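Separin (Saccharomyces cerevisiae, PDB 5U1T) is a caspase-like cysteine protease that cleaves the MCD1/SCC1 subunit of cohesin at the onset of anaphase, letting chromosomes segregate. Local coordinates at residues R1157-R1162 and Q1242-P1247; F441-Q446 and F485-I490. All coordinates share one frame; numbering follows the deposited sequence.

Contact 1: residues R1157-R1162 and Q1242-P1247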
loop_
_atom_site.group_PDB
_atom_site.type_symbol
_atom_site.label_atom_id
_atom_site.label_comp_id
_atom_site.label_asym_id
_atom_site.label_seq_id
_atom_site.Cartn_x
_atom_site.Cartn_y
_atom_site.Cartn_z
ATOM N N ARG A 1157 17.274 55.438 4.107
ATOM C CA ARG A 1157 16.964 55.249 5.510
ATOM C C ARG A 1157 16.004 54.079 5.706
ATOM O O ARG A 1157 15.078 53.872 4.915
ATOM C CB ARG A 1157 16.377 56.546 6.086
ATOM C CG ARG A 1157 16.292 56.565 7.587
ATOM C CD ARG A 1157 16.276 57.974 8.099
ATOM N NE ARG A 1157 15.075 58.653 7.648
ATOM C CZ ARG A 1157 14.817 59.941 7.838
ATOM N NH1 ARG A 1157 13.678 60.445 7.378
ATOM N NH2 ARG A 1157 15.677 60.718 8.490
ATOM N N ARG A 1158 16.249 53.314 6.757
ATOM C CA ARG A 1158 15.461 52.157 7.098
ATOM C C ARG A 1158 15.031 52.237 8.525
ATOM O O ARG A 1158 15.853 52.257 9.402
ATOM C CB ARG A 1158 16.340 50.940 7.005
ATOM C CG ARG A 1158 15.953 49.950 5.943
ATOM C CD ARG A 1158 17.089 48.979 5.732
ATOM N NE ARG A 1158 17.421 48.837 4.329
ATOM C CZ ARG A 1158 18.620 49.065 3.836
ATOM N NH1 ARG A 1158 18.844 48.912 2.555
ATOM N NH2 ARG A 1158 19.592 49.441 4.630
ATOM N N THR A 1159 13.741 52.238 8.774
ATOM C CA THR A 1159 13.264 52.304 10.150
ATOM C C THR A 1159 12.089 51.370 10.339
ATOM O O THR A 1159 11.417 51.000 9.388
ATOM C CB THR A 1159 12.865 53.742 10.554
ATOM O OG1 THR A 1159 11.749 54.173 9.774
ATOM C CG2 THR A 1159 14.013 54.691 10.302
ATOM N N HIS A 1160 11.832 50.994 11.577
ATOM C CA HIS A 1160 10.848 49.960 11.856
ATOM C C HIS A 1160 10.301 50.222 13.237
ATOM O O HIS A 1160 11.036 50.714 14.065
ATOM C CB HIS A 1160 11.509 48.582 11.754
ATOM C CG HIS A 1160 10.820 47.508 12.538
ATOM N ND1 HIS A 1160 9.661 46.897 12.114
ATOM C CD2 HIS A 1160 11.139 46.924 13.718
ATOM C CE1 HIS A 1160 9.291 45.990 13.000
ATOM N NE2 HIS A 1160 10.170 45.985 13.983
ATOM N N LEU A 1161 9.033 49.943 13.508
ATOM C CA LEU A 1161 8.599 50.060 14.895
ATOM C C LEU A 1161 7.508 49.084 15.316
ATOM O O LEU A 1161 6.701 48.668 14.503
ATOM C CB LEU A 1161 8.164 51.502 15.193
ATOM C CG LEU A 1161 7.280 52.334 14.281
ATOM C CD1 LEU A 1161 5.912 51.699 14.244
ATOM C CD2 LEU A 1161 7.200 53.759 14.796
ATOM N N ARG A 1162 7.494 48.709 16.594
ATOM C CA ARG A 1162 6.564 47.688 17.079
ATOM C C ARG A 1162 5.485 48.325 17.925
ATOM O O ARG A 1162 5.770 48.992 18.911
ATOM C CB ARG A 1162 7.303 46.608 17.877
ATOM C CG ARG A 1162 8.445 45.983 17.121
ATOM C CD ARG A 1162 9.040 44.797 17.860
ATOM N NE ARG A 1162 9.119 43.619 16.991
ATOM C CZ ARG A 1162 8.267 42.595 17.064
ATOM N NH1 ARG A 1162 7.295 42.621 17.981
ATOM N NH2 ARG A 1162 8.381 41.549 16.225
ATOM N N GLN A 1242 1.420 58.402 13.862
ATOM C CA GLN A 1242 0.749 58.488 12.592
ATOM C C GLN A 1242 1.673 59.187 11.626
ATOM O O GLN A 1242 1.489 59.118 10.440
ATOM C CB GLN A 1242 -0.540 59.260 12.714
ATOM C CG GLN A 1242 -1.544 58.652 13.650
ATOM C CD GLN A 1242 -2.901 59.264 13.480
ATOM O OE1 GLN A 1242 -3.062 60.213 12.750
ATOM N NE2 GLN A 1242 -3.884 58.720 14.155
ATOM N N GLY A 1243 2.653 59.890 12.159
ATOM C CA GLY A 1243 3.649 60.577 11.355
ATOM C C GLY A 1243 4.634 59.695 10.608
ATOM O O GLY A 1243 5.325 60.167 9.695
ATOM N N PHE A 1244 4.698 58.415 10.994
ATOM C CA PHE A 1244 5.517 57.421 10.312
ATOM C C PHE A 1244 5.003 57.278 8.879
ATOM O O PHE A 1244 5.760 56.965 7.958
ATOM C CB PHE A 1244 5.454 56.085 11.070
ATOM C CG PHE A 1244 6.501 55.063 10.654
ATOM C CD1 PHE A 1244 7.811 55.168 11.103
ATOM C CD2 PHE A 1244 6.161 53.984 9.855
ATOM C CE1 PHE A 1244 8.761 54.232 10.746
ATOM C CE2 PHE A 1244 7.108 53.033 9.498
ATOM C CZ PHE A 1244 8.408 53.154 9.945
ATOM N N PHE A 1245 3.710 57.538 8.701
ATOM C CA PHE A 1245 3.074 57.441 7.394
ATOM C C PHE A 1245 3.122 58.741 6.598
ATOM O O PHE A 1245 2.742 58.769 5.422
ATOM C CB PHE A 1245 1.619 57.002 7.552
ATOM C CG PHE A 1245 1.475 55.583 7.952
ATOM C CD1 PHE A 1245 1.497 54.578 6.985
ATOM C CD2 PHE A 1245 1.358 55.241 9.292
ATOM C CE1 PHE A 1245 1.385 53.257 7.346
ATOM C CE2 PHE A 1245 1.244 53.927 9.672
ATOM C CZ PHE A 1245 1.254 52.927 8.704
ATOM N N SER A 1246 3.583 59.808 7.239
ATOM C CA SER A 1246 3.496 61.126 6.632
ATOM C C SER A 1246 4.339 61.235 5.363
ATOM O O SER A 1246 5.509 60.818 5.325
ATOM C CB SER A 1246 3.905 62.217 7.628
ATOM O OG SER A 1246 4.229 63.413 6.951
ATOM N N PRO A 1247 3.731 61.793 4.309
ATOM C CA PRO A 1247 4.387 61.991 3.020
ATOM C C PRO A 1247 5.329 63.185 3.022
ATOM O O PRO A 1247 5.966 63.406 2.000
ATOM C CB PRO A 1247 3.215 62.228 2.075
ATOM C CG PRO A 1247 2.177 62.826 2.938
ATOM C CD PRO A 1247 2.306 62.159 4.263
#

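Contact 2: residues F441-Q446 and F485-I490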
loop_
_atom_site.group_PDB
_atom_site.type_symbol
_atom_site.label_atom_id
_atom_site.label_comp_id
_atom_site.label_asym_id
_atom_site.label_seq_id
_atom_site.Cartn_x
_atom_site.Cartn_y
_atom_site.Cartn_z
ATOM N N PHE A 441 -1.826 -36.631 -20.395
ATOM C CA PHE A 441 -2.966 -37.501 -20.746
ATOM C C PHE A 441 -4.223 -36.668 -20.989
ATOM O O PHE A 441 -4.799 -36.708 -22.076
ATOM C CB PHE A 441 -3.280 -38.536 -19.647
ATOM C CG PHE A 441 -2.112 -39.394 -19.243
ATOM C CD1 PHE A 441 -1.032 -39.588 -20.090
ATOM C CD2 PHE A 441 -2.104 -40.014 -18.005
ATOM C CE1 PHE A 441 0.032 -40.368 -19.700
ATOM C CE2 PHE A 441 -1.037 -40.797 -17.614
ATOM C CZ PHE A 441 0.030 -40.969 -18.461
ATOM N N ILE A 442 -4.630 -35.915 -19.961
ATOM C CA ILE A 442 -5.862 -35.138 -20.008
ATOM C C ILE A 442 -5.876 -34.267 -21.244
ATOM O O ILE A 442 -6.848 -34.254 -21.991
ATOM C CB ILE A 442 -6.045 -34.280 -18.753
ATOM C CG1 ILE A 442 -6.263 -35.189 -17.548
ATOM C CG2 ILE A 442 -7.244 -33.364 -18.913
ATOM C CD1 ILE A 442 -6.236 -34.478 -16.231
ATOM N N SER A 443 -4.766 -33.589 -21.485
ATOM C CA SER A 443 -4.599 -32.806 -22.690
ATOM C C SER A 443 -4.829 -33.617 -23.962
ATOM O O SER A 443 -5.335 -33.088 -24.944
ATOM C CB SER A 443 -3.205 -32.199 -22.715
ATOM O OG SER A 443 -3.036 -31.325 -21.610
ATOM N N SER A 444 -4.472 -34.900 -23.944
ATOM C CA SER A 444 -4.541 -35.716 -25.150
ATOM C C SER A 444 -5.937 -36.315 -25.371
ATOM O O SER A 444 -6.265 -36.740 -26.484
ATOM C CB SER A 444 -3.483 -36.821 -25.098
ATOM O OG SER A 444 -3.661 -37.662 -23.969
ATOM N N ALA A 445 -6.760 -36.318 -24.321
ATOM C CA ALA A 445 -8.094 -36.907 -24.393
ATOM C C ALA A 445 -8.958 -36.220 -25.452
ATOM O O ALA A 445 -8.887 -35.000 -25.625
ATOM C CB ALA A 445 -8.772 -36.851 -23.033
ATOM N N GLN A 446 -9.792 -37.017 -26.119
ATOM C CA GLN A 446 -10.516 -36.627 -27.329
ATOM C C GLN A 446 -11.739 -35.737 -27.183
ATOM O O GLN A 446 -12.286 -35.291 -28.191
ATOM C CB GLN A 446 -10.994 -37.879 -28.056
ATOM C CG GLN A 446 -10.049 -39.033 -27.976
ATOM C CD GLN A 446 -8.949 -38.901 -28.991
ATOM O OE1 GLN A 446 -8.425 -37.821 -29.236
ATOM N NE2 GLN A 446 -8.615 -39.995 -29.611
ATOM N N PHE A 485 -7.212 -29.973 -13.215
ATOM C CA PHE A 485 -8.616 -29.601 -13.053
ATOM C C PHE A 485 -9.010 -28.446 -13.956
ATOM O O PHE A 485 -10.075 -28.456 -14.551
ATOM C CB PHE A 485 -8.901 -29.250 -11.597
ATOM C CG PHE A 485 -10.292 -28.768 -11.347
ATOM C CD1 PHE A 485 -11.335 -29.656 -11.236
ATOM C CD2 PHE A 485 -10.553 -27.414 -11.194
ATOM C CE1 PHE A 485 -12.615 -29.212 -10.996
ATOM C CE2 PHE A 485 -11.829 -26.957 -10.948
ATOM C CZ PHE A 485 -12.868 -27.856 -10.858
ATOM N N THR A 486 -8.133 -27.461 -14.072
ATOM C CA THR A 486 -8.400 -26.240 -14.846
ATOM C C THR A 486 -8.540 -26.498 -16.354
ATOM O O THR A 486 -9.170 -25.724 -17.080
ATOM C CB THR A 486 -7.283 -25.228 -14.631
ATOM O OG1 THR A 486 -6.031 -25.866 -14.929
ATOM C CG2 THR A 486 -7.278 -24.728 -13.188
ATOM N N ARG A 487 -7.952 -27.602 -16.807
ATOM C CA ARG A 487 -8.099 -28.060 -18.187
ATOM C C ARG A 487 -9.469 -28.667 -18.472
ATOM O O ARG A 487 -9.805 -28.939 -19.617
ATOM C CB ARG A 487 -7.024 -29.092 -18.510
ATOM C CG ARG A 487 -5.664 -28.649 -18.080
ATOM C CD ARG A 487 -4.634 -29.675 -18.417
ATOM N NE ARG A 487 -4.053 -29.441 -19.734
ATOM C CZ ARG A 487 -3.172 -28.479 -19.992
ATOM N NH1 ARG A 487 -2.788 -27.651 -19.013
ATOM N NH2 ARG A 487 -2.684 -28.336 -21.226
ATOM N N LEU A 488 -10.259 -28.904 -17.435
ATOM C CA LEU A 488 -11.539 -29.563 -17.647
ATOM C C LEU A 488 -12.602 -28.565 -18.016
ATOM O O LEU A 488 -13.650 -28.938 -18.541
ATOM C CB LEU A 488 -11.965 -30.329 -16.408
ATOM C CG LEU A 488 -10.975 -31.398 -15.981
ATOM C CD1 LEU A 488 -11.421 -31.916 -14.638
ATOM C CD2 LEU A 488 -10.896 -32.493 -17.027
ATOM N N LYS A 489 -12.334 -27.299 -17.716
ATOM C CA LYS A 489 -13.278 -26.229 -18.000
ATOM C C LYS A 489 -14.718 -26.580 -17.572
ATOM O O LYS A 489 -15.631 -26.601 -18.395
ATOM C CB LYS A 489 -13.225 -25.884 -19.497
ATOM C CG LYS A 489 -12.066 -24.942 -19.880
ATOM C CD LYS A 489 -11.565 -25.186 -21.307
ATOM C CE LYS A 489 -12.711 -25.477 -22.282
ATOM N NZ LYS A 489 -12.274 -25.480 -23.728
ATOM N N ILE A 490 -14.915 -26.873 -16.289
ATOM C CA ILE A 490 -16.248 -27.203 -15.796
ATOM C C ILE A 490 -16.798 -26.047 -14.951
ATOM O O ILE A 490 -16.052 -25.352 -14.245
ATOM C CB ILE A 490 -16.246 -28.527 -14.983
ATOM C CG1 ILE A 490 -15.846 -28.289 -13.529
ATOM C CG2 ILE A 490 -15.333 -29.571 -15.643
ATOM C CD1 ILE A 490 -15.576 -29.552 -12.764
#

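Contact 1: residues R1157-R1162 and Q1242-P1247
The ring of Phe-1244 enters between the side chains of Thr-1159 and Leu-1161, two strand residues spaced so that both lie on the same side of the backbone. With CG anti to the backbone N (chi1 -167°), the phenyl group stretches from its short 3-10 turn toward the strand. Leu-1161 lies over one ring face, its CG 4.2 Å above the plane and offset toward the rim, while its CD2 approaches Phe-1244 CD1 at 4.0 Å. Thr-1159 meets the far end of the ring: OG1 comes obliquely to CE1 and CZ, and the backbone O stands in the ring plane, 3.7 Å from Phe-1244 CZ. A flat, long apolar residue suits this place because it can reach the strand and pack against a branched neighbour; no hydrogen bond crosses the contact. Were Phe-1244 cut back to alanine, the CD2 methyl of Leu-1161 would probably lose its aromatic partner, and Lys-1150 the ring it meets in a cation-pi contact. The turn itself is held by the bond from Phe-1245 N to Gln-1242 O. His-1160 points to the other side of the sheet, where it packs on Thr-1051 and bonds Ser-1149 through ND1. The arrangement is that of a loop folded over one face of a mixed beta-sheet, within the peptidase C50 region and away from the probable catalytic Cys-1497.

Contact 2: residues F441-Q446 and F485-I490
Ser-443 OG receives two N-H groups of Arg-487, both in weak hydrogen bonds: NE lies 2.8 Å from OG, and NH2 lies 3.0 Å from the same OG. The N-H...O angles of 125° and 121° are far from straight, as expected when one oxygen is shared by neighbouring guanidinium nitrogens. The serine hydroxyl is also hydrogen-bonded to the carbonyl O of Glu-439, one turn back on its helix; OG sits beside the backbone N (chi1 -62°), which lets it reach that carbonyl. The stronger partner of Arg-487 is the same residue, since NH1 forms a salt bridge with the Glu-439 carboxylate. Arginine is fitting here because its long chain, bent at chi3 (91°), carries the charge back to the helix while CB rests 4.3 Å from Ile-442 CG2. Deeper in, that methyl meets Leu-488 CD2 at 4.2 Å, apolar branches filling the buried side. Some of the backbone is bonded locally: Ala-445 N to Ile-442 O, and Leu-488 N to Phe-485 O at 2.9 Å. Helix 448-458 lies beneath, Ile-454 and Phe-455 receiving Ile-442 and Leu-488. The last turn of helix 431-444 beside the segment after helix 470-485 is consistent with the stacked hairpins of an alpha-helical solenoid.

How the contacts relate
From the N terminus the chain first builds a long succession of helices, and contact 2 falls within it: residues 441-446 end one helix, and after helices 448-458 and 470-485 the chain returns with 485-490, closing a loop with 38 residues in between. Many helices follow before contact 1 opens at 1157-1162; its 79 intervening residues, mostly helical, end at 1242-1247. The two loops lie in series, neither nested nor crossed. The centres of contact 1 and contact 2 are about 94 Å apart, on opposite sides of the chain's centre. Contact 2 joins the end of helix 431-444 to the chain just after helix 470-485; contact 1 ties a loop to a strand in the peptidase C50 region.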